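Local coordinates for aminopeptidase N family protein (Idiomarina loihiensis L2TR, PDB 4FGM), which probably acts as a zinc-dependent aminopeptidase of the M61 family, removing residues from the amino ends of peptides, at residues L31-I43 with F289-L303. Residues are numbered along the deposited sequence; the frame is centred on the assembly and turned at random.
Sequences LWLPNWIPGSYLI and FLPYQLEKESYTEQL. With MAE (maleic acid), chain B.
Leu294 lies at the centre of the packing: its CD2 makes a CH-pi contact over one face of the Trp36 indole, 3.8 Å from the six-membered ring's centroid, and also meets Pro38 CG, while its CB rests on Pro34 CB. Chi1 of Trp36, 64°, puts CG between backbone N and carbonyl carbon, and NE1 gives a weak, bent bond to Gln293 O. Replacing the indole of Trp36 by an alanine is likely to leave the CD2 methyl of Leu294 without its aromatic cover and Gln293 O without this donor. The rigid, puckered ring of Pro38 presents CG over the centre of the Tyr292 ring, a CH-pi contact 4.0 Å from the centroid. Asn35 N bonds almost straight to Leu294 O (2.6 Å); asparagine suits the place because its amide ND2 also reaches Glu295 O (2.9 Å). Toward solvent the contact thins: Glu295 reaches past the Trp32 ring to a salt bridge with Arg71. Inward, Tyr41 CE1 meets Phe289 CZ (3.6 Å), the rings barely overlapping, its CD2 meets Leu303 CD1, and one water joins its OH to that of Tyr292. The M61 N-terminal and catalytic regions thus meet beside the HExxH zinc site, with Gly39 and Ser40 lining the maleic acid pocket.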
loop_
_atom_site.group_PDB
_atom_site.type_symbol
_atom_site.label_atom_id
_atom_site.label_comp_id
_atom_site.label_asym_id
_atom_site.label_seq_id
_atom_site.Cartn_x
_atom_site.Cartn_y
_atom_site.Cartn_z
ATOM N N LEU A 31 2.922 29.140 10.035
ATOM C CA LEU A 31 3.480 27.796 10.110
ATOM C C LEU A 31 2.311 26.844 9.844
ATOM O O LEU A 31 1.204 27.056 10.354
ATOM C CB LEU A 31 4.045 27.541 11.513
ATOM C CG LEU A 31 4.997 28.601 12.079
ATOM C CD1 LEU A 31 5.250 28.347 13.557
ATOM C CD2 LEU A 31 6.289 28.585 11.300
ATOM N N TRP A 32 2.540 25.814 9.036
ATOM C CA TRP A 32 1.476 24.861 8.749
ATOM C C TRP A 32 1.966 23.417 8.688
ATOM O O TRP A 32 3.158 23.151 8.482
ATOM C CB TRP A 32 0.762 25.211 7.434
ATOM C CG TRP A 32 1.647 25.193 6.220
ATOM C CD1 TRP A 32 2.389 26.228 5.739
ATOM C CD2 TRP A 32 1.889 24.084 5.343
ATOM N NE1 TRP A 32 3.077 25.838 4.615
ATOM C CE2 TRP A 32 2.789 24.526 4.348
ATOM C CE3 TRP A 32 1.430 22.757 5.300
ATOM C CZ2 TRP A 32 3.246 23.693 3.321
ATOM C CZ3 TRP A 32 1.886 21.923 4.274
ATOM C CH2 TRP A 32 2.785 22.399 3.299
ATOM N N LEU A 33 1.033 22.485 8.876
ATOM C CA LEU A 33 1.363 21.070 8.839
ATOM C C LEU A 33 0.512 20.362 7.792
ATOM O O LEU A 33 -0.692 20.608 7.674
ATOM C CB LEU A 33 1.130 20.435 10.209
ATOM C CG LEU A 33 1.777 19.058 10.368
ATOM C CD1 LEU A 33 3.290 19.244 10.413
ATOM C CD2 LEU A 33 1.279 18.370 11.647
ATOM N N PRO A 34 1.130 19.476 7.008
ATOM C CA PRO A 34 0.392 18.747 5.976
ATOM C C PRO A 34 -0.842 18.069 6.567
ATOM O O PRO A 34 -0.802 17.592 7.699
ATOM C CB PRO A 34 1.413 17.727 5.480
ATOM C CG PRO A 34 2.720 18.431 5.672
ATOM C CD PRO A 34 2.544 19.071 7.036
ATOM N N ASN A 35 -1.935 18.031 5.808
ATOM C CA ASN A 35 -3.141 17.381 6.291
ATOM C C ASN A 35 -3.221 15.940 5.798
ATOM O O ASN A 35 -4.130 15.199 6.171
ATOM C CB ASN A 35 -4.384 18.174 5.890
ATOM C CG ASN A 35 -4.556 19.417 6.725
ATOM O OD1 ASN A 35 -4.321 19.391 7.929
ATOM N ND2 ASN A 35 -4.972 20.511 6.097
ATOM N N TRP A 36 -2.259 15.556 4.959
ATOM C CA TRP A 36 -2.160 14.194 4.452
ATOM C C TRP A 36 -0.731 13.941 3.996
ATOM O O TRP A 36 0.003 14.879 3.708
ATOM C CB TRP A 36 -3.141 13.935 3.304
ATOM C CG TRP A 36 -2.924 14.737 2.055
ATOM C CD1 TRP A 36 -3.298 16.035 1.838
ATOM C CD2 TRP A 36 -2.350 14.274 0.825
ATOM N NE1 TRP A 36 -3.003 16.404 0.548
ATOM C CE2 TRP A 36 -2.425 15.342 -0.100
ATOM C CE3 TRP A 36 -1.795 13.060 0.406
ATOM C CZ2 TRP A 36 -1.956 15.235 -1.415
ATOM C CZ3 TRP A 36 -1.326 12.954 -0.910
ATOM C CH2 TRP A 36 -1.416 14.036 -1.802
ATOM N N ILE A 37 -0.327 12.676 3.939
ATOM C CA ILE A 37 1.031 12.341 3.530
ATOM C C ILE A 37 1.071 11.691 2.155
ATOM O O ILE A 37 0.285 10.788 1.865
ATOM C CB ILE A 37 1.712 11.389 4.551
ATOM C CG1 ILE A 37 3.108 11.012 4.050
ATOM C CG2 ILE A 37 0.853 10.148 4.767
ATOM C CD1 ILE A 37 3.934 10.199 5.020
ATOM N N PRO A 38 1.992 12.150 1.288
ATOM C CA PRO A 38 2.125 11.600 -0.067
ATOM C C PRO A 38 2.129 10.078 -0.062
ATOM O O PRO A 38 2.767 9.457 0.778
ATOM C CB PRO A 38 3.454 12.190 -0.554
ATOM C CG PRO A 38 3.439 13.567 0.075
ATOM C CD PRO A 38 2.921 13.282 1.494
ATOM N N GLY A 39 1.398 9.483 -0.999
ATOM C CA GLY A 39 1.350 8.038 -1.090
ATOM C C GLY A 39 0.171 7.408 -0.376
ATOM O O GLY A 39 -0.116 6.251 -0.595
ATOM N N SER A 40 -0.508 8.166 0.477
ATOM C CA SER A 40 -1.661 7.659 1.213
ATOM C C SER A 40 -2.734 8.729 1.063
ATOM O O SER A 40 -2.773 9.714 1.810
ATOM C CB SER A 40 -1.298 7.458 2.683
ATOM O OG SER A 40 -2.315 6.750 3.360
ATOM N N TYR A 41 -3.615 8.513 0.096
ATOM C CA TYR A 41 -4.646 9.484 -0.228
ATOM C C TYR A 41 -5.864 9.534 0.665
ATOM O O TYR A 41 -6.969 9.178 0.258
ATOM C CB TYR A 41 -5.029 9.284 -1.695
ATOM C CG TYR A 41 -3.786 9.061 -2.540
ATOM C CD1 TYR A 41 -2.857 10.090 -2.728
ATOM C CD2 TYR A 41 -3.480 7.796 -3.049
ATOM C CE1 TYR A 41 -1.652 9.862 -3.395
ATOM C CE2 TYR A 41 -2.280 7.558 -3.712
ATOM C CZ TYR A 41 -1.372 8.596 -3.880
ATOM O OH TYR A 41 -0.179 8.362 -4.524
ATOM N N LEU A 42 -5.639 10.003 1.890
ATOM C CA LEU A 42 -6.687 10.161 2.890
ATOM C C LEU A 42 -6.323 11.328 3.814
ATOM O O LEU A 42 -5.228 11.367 4.389
ATOM C CB LEU A 42 -6.848 8.881 3.716
ATOM C CG LEU A 42 -7.925 8.939 4.811
ATOM C CD1 LEU A 42 -9.316 9.065 4.172
ATOM C CD2 LEU A 42 -7.850 7.691 5.677
ATOM N N ILE A 43 -7.234 12.287 3.941
ATOM C CA ILE A 43 -6.998 13.429 4.805
ATOM C C ILE A 43 -6.908 12.863 6.217
ATOM O O ILE A 43 -7.851 12.220 6.687
ATOM C CB ILE A 43 -8.167 14.436 4.737
ATOM C CG1 ILE A 43 -8.274 15.017 3.331
ATOM C CG2 ILE A 43 -7.965 15.539 5.760
ATOM C CD1 ILE A 43 -7.045 15.770 2.887
ATOM N N PHE A 289 0.824 16.103 -8.904
ATOM C CA PHE A 289 1.694 15.903 -7.744
ATOM C C PHE A 289 3.019 16.676 -7.901
ATOM O O PHE A 289 3.981 16.434 -7.168
ATOM C CB PHE A 289 1.999 14.403 -7.549
ATOM C CG PHE A 289 0.813 13.573 -7.107
ATOM C CD1 PHE A 289 -0.414 14.163 -6.812
ATOM C CD2 PHE A 289 0.937 12.188 -6.975
ATOM C CE1 PHE A 289 -1.495 13.389 -6.392
ATOM C CE2 PHE A 289 -0.140 11.403 -6.555
ATOM C CZ PHE A 289 -1.358 12.008 -6.265
ATOM N N LEU A 290 3.058 17.600 -8.860
ATOM C CA LEU A 290 4.250 18.403 -9.118
ATOM C C LEU A 290 3.947 19.903 -9.087
ATOM O O LEU A 290 3.700 20.515 -10.124
ATOM C CB LEU A 290 4.847 18.028 -10.480
ATOM C CG LEU A 290 5.470 16.634 -10.592
ATOM C CD1 LEU A 290 5.737 16.299 -12.058
ATOM C CD2 LEU A 290 6.762 16.582 -9.777
ATOM N N PRO A 291 3.994 20.522 -7.894
ATOM C CA PRO A 291 4.315 19.902 -6.605
ATOM C C PRO A 291 3.071 19.372 -5.881
ATOM O O PRO A 291 1.955 19.469 -6.393
ATOM C CB PRO A 291 4.956 21.051 -5.846
ATOM C CG PRO A 291 4.039 22.191 -6.228
ATOM C CD PRO A 291 3.818 21.979 -7.735
ATOM N N TYR A 292 3.279 18.810 -4.692
ATOM C CA TYR A 292 2.182 18.297 -3.878
ATOM C C TYR A 292 1.498 19.452 -3.145
ATOM O O TYR A 292 2.159 20.397 -2.706
ATOM C CB TYR A 292 2.692 17.309 -2.814
ATOM C CG TYR A 292 3.017 15.918 -3.305
ATOM C CD1 TYR A 292 4.328 15.540 -3.577
ATOM C CD2 TYR A 292 2.005 14.978 -3.509
ATOM C CE1 TYR A 292 4.627 14.260 -4.044
ATOM C CE2 TYR A 292 2.289 13.694 -3.973
ATOM C CZ TYR A 292 3.602 13.341 -4.241
ATOM O OH TYR A 292 3.885 12.076 -4.716
ATOM N N GLN A 293 0.176 19.388 -3.031
ATOM C CA GLN A 293 -0.564 20.395 -2.276
ATOM C C GLN A 293 -1.099 19.535 -1.127
ATOM O O GLN A 293 -1.955 18.673 -1.319
ATOM C CB GLN A 293 -1.673 21.035 -3.135
ATOM C CG GLN A 293 -2.865 20.166 -3.464
ATOM C CD GLN A 293 -3.945 20.226 -2.397
ATOM O OE1 GLN A 293 -3.795 20.900 -1.376
ATOM N NE2 GLN A 293 -5.043 19.516 -2.631
ATOM N N LEU A 294 -0.555 19.754 0.065
ATOM C CA LEU A 294 -0.899 18.939 1.226
ATOM C C LEU A 294 -1.870 19.505 2.257
ATOM O O LEU A 294 -1.885 19.070 3.410
ATOM C CB LEU A 294 0.400 18.527 1.928
ATOM C CG LEU A 294 1.426 17.908 0.973
ATOM C CD1 LEU A 294 2.735 17.641 1.689
ATOM C CD2 LEU A 294 0.855 16.632 0.407
ATOM N N GLU A 295 -2.694 20.453 1.843
ATOM C CA GLU A 295 -3.654 21.053 2.750
ATOM C C GLU A 295 -5.034 20.453 2.504
ATOM O O GLU A 295 -5.887 20.450 3.388
ATOM C CB GLU A 295 -3.721 22.564 2.489
ATOM C CG GLU A 295 -4.323 23.407 3.604
ATOM C CD GLU A 295 -3.263 24.187 4.371
ATOM O OE1 GLU A 295 -2.103 24.233 3.906
ATOM O OE2 GLU A 295 -3.587 24.766 5.430
ATOM N N LYS A 296 -5.233 19.910 1.308
ATOM C CA LYS A 296 -6.545 19.410 0.913
ATOM C C LYS A 296 -6.440 18.223 -0.049
ATOM O O LYS A 296 -5.343 17.841 -0.464
ATOM C CB LYS A 296 -7.254 20.569 0.213
ATOM C CG LYS A 296 -8.746 20.520 0.112
ATOM C CD LYS A 296 -9.197 21.402 -1.056
ATOM C CE LYS A 296 -8.538 22.778 -1.034
ATOM N NZ LYS A 296 -8.629 23.454 -2.367
ATOM N N GLU A 297 -7.587 17.653 -0.414
ATOM C CA GLU A 297 -7.604 16.534 -1.356
ATOM C C GLU A 297 -6.987 16.985 -2.690
ATOM O O GLU A 297 -7.207 18.114 -3.134
ATOM C CB GLU A 297 -9.039 16.047 -1.609
ATOM C CG GLU A 297 -9.729 15.404 -0.405
ATOM C CD GLU A 297 -10.401 16.412 0.520
ATOM O OE1 GLU A 297 -10.114 17.623 0.405
ATOM O OE2 GLU A 297 -11.209 15.986 1.370
ATOM N N SER A 298 -6.207 16.102 -3.309
ATOM C CA SER A 298 -5.576 16.386 -4.594
ATOM C C SER A 298 -6.033 15.264 -5.513
ATOM O O SER A 298 -5.554 14.133 -5.432
ATOM C CB SER A 298 -4.044 16.396 -4.464
ATOM O OG SER A 298 -3.429 16.833 -5.669
ATOM N N TYR A 299 -6.966 15.598 -6.392
ATOM C CA TYR A 299 -7.567 14.631 -7.294
ATOM C C TYR A 299 -6.791 14.254 -8.549
ATOM O O TYR A 299 -6.247 15.110 -9.235
ATOM C CB TYR A 299 -8.953 15.141 -7.704
ATOM C CG TYR A 299 -9.850 15.507 -6.538
ATOM C CD1 TYR A 299 -10.530 14.524 -5.820
ATOM C CD2 TYR A 299 -10.016 16.839 -6.151
ATOM C CE1 TYR A 299 -11.354 14.855 -4.745
ATOM C CE2 TYR A 299 -10.839 17.181 -5.080
ATOM C CZ TYR A 299 -11.506 16.184 -4.379
ATOM O OH TYR A 299 -12.315 16.500 -3.304
ATOM N N THR A 300 -6.759 12.959 -8.839
ATOM C CA THR A 300 -6.110 12.443 -10.035
ATOM C C THR A 300 -6.673 11.052 -10.326
ATOM O O THR A 300 -6.842 10.236 -9.421
ATOM C CB THR A 300 -4.569 12.352 -9.891
ATOM O OG1 THR A 300 -4.015 11.825 -11.105
ATOM C CG2 THR A 300 -4.177 11.448 -8.726
ATOM N N GLU A 301 -6.974 10.793 -11.592
ATOM C CA GLU A 301 -7.525 9.505 -12.004
ATOM C C GLU A 301 -6.422 8.555 -12.437
ATOM O O GLU A 301 -6.707 7.464 -12.929
ATOM C CB GLU A 301 -8.473 9.693 -13.187
ATOM C CG GLU A 301 -7.759 10.182 -14.452
ATOM C CD GLU A 301 -8.670 10.239 -15.661
ATOM O OE1 GLU A 301 -9.731 10.898 -15.585
ATOM O OE2 GLU A 301 -8.319 9.623 -16.690
ATOM N N GLN A 302 -5.168 8.959 -12.251
ATOM C CA GLN A 302 -4.044 8.141 -12.686
ATOM C C GLN A 302 -3.555 7.004 -11.782
ATOM O O GLN A 302 -2.601 6.304 -12.132
ATOM C CB GLN A 302 -2.871 9.056 -13.031
ATOM C CG GLN A 302 -3.172 10.007 -14.180
ATOM C CD GLN A 302 -2.032 10.959 -14.468
ATOM O OE1 GLN A 302 -0.885 10.542 -14.635
ATOM N NE2 GLN A 302 -2.342 12.246 -14.535
ATOM N N LEU A 303 -4.193 6.797 -10.634
ATOM C CA LEU A 303 -3.752 5.723 -9.749
ATOM C C LEU A 303 -3.907 4.334 -10.372
ATOM O O LEU A 303 -3.330 3.364 -9.879
ATOM C CB LEU A 303 -4.488 5.792 -8.413
ATOM C CG LEU A 303 -4.188 7.048 -7.582
ATOM C CD1 LEU A 303 -4.844 6.921 -6.214
ATOM C CD2 LEU A 303 -2.681 7.230 -7.425
HETATM C C1 MAE B . 0.666 1.780 -1.601
HETATM O O1 MAE B . -0.167 2.355 -2.384
HETATM O O2 MAE B . 1.874 1.766 -1.932
HETATM C C2 MAE B . 0.147 1.218 -0.334
HETATM C C3 MAE B . -0.288 1.804 0.779
HETATM C C4 MAE B . -0.369 3.238 1.034
HETATM O O3 MAE B . -0.004 4.144 0.260
HETATM O O4 MAE B . -0.897 3.534 2.126
HETATM O O HOH W 1 1.995 10.203 -3.823
#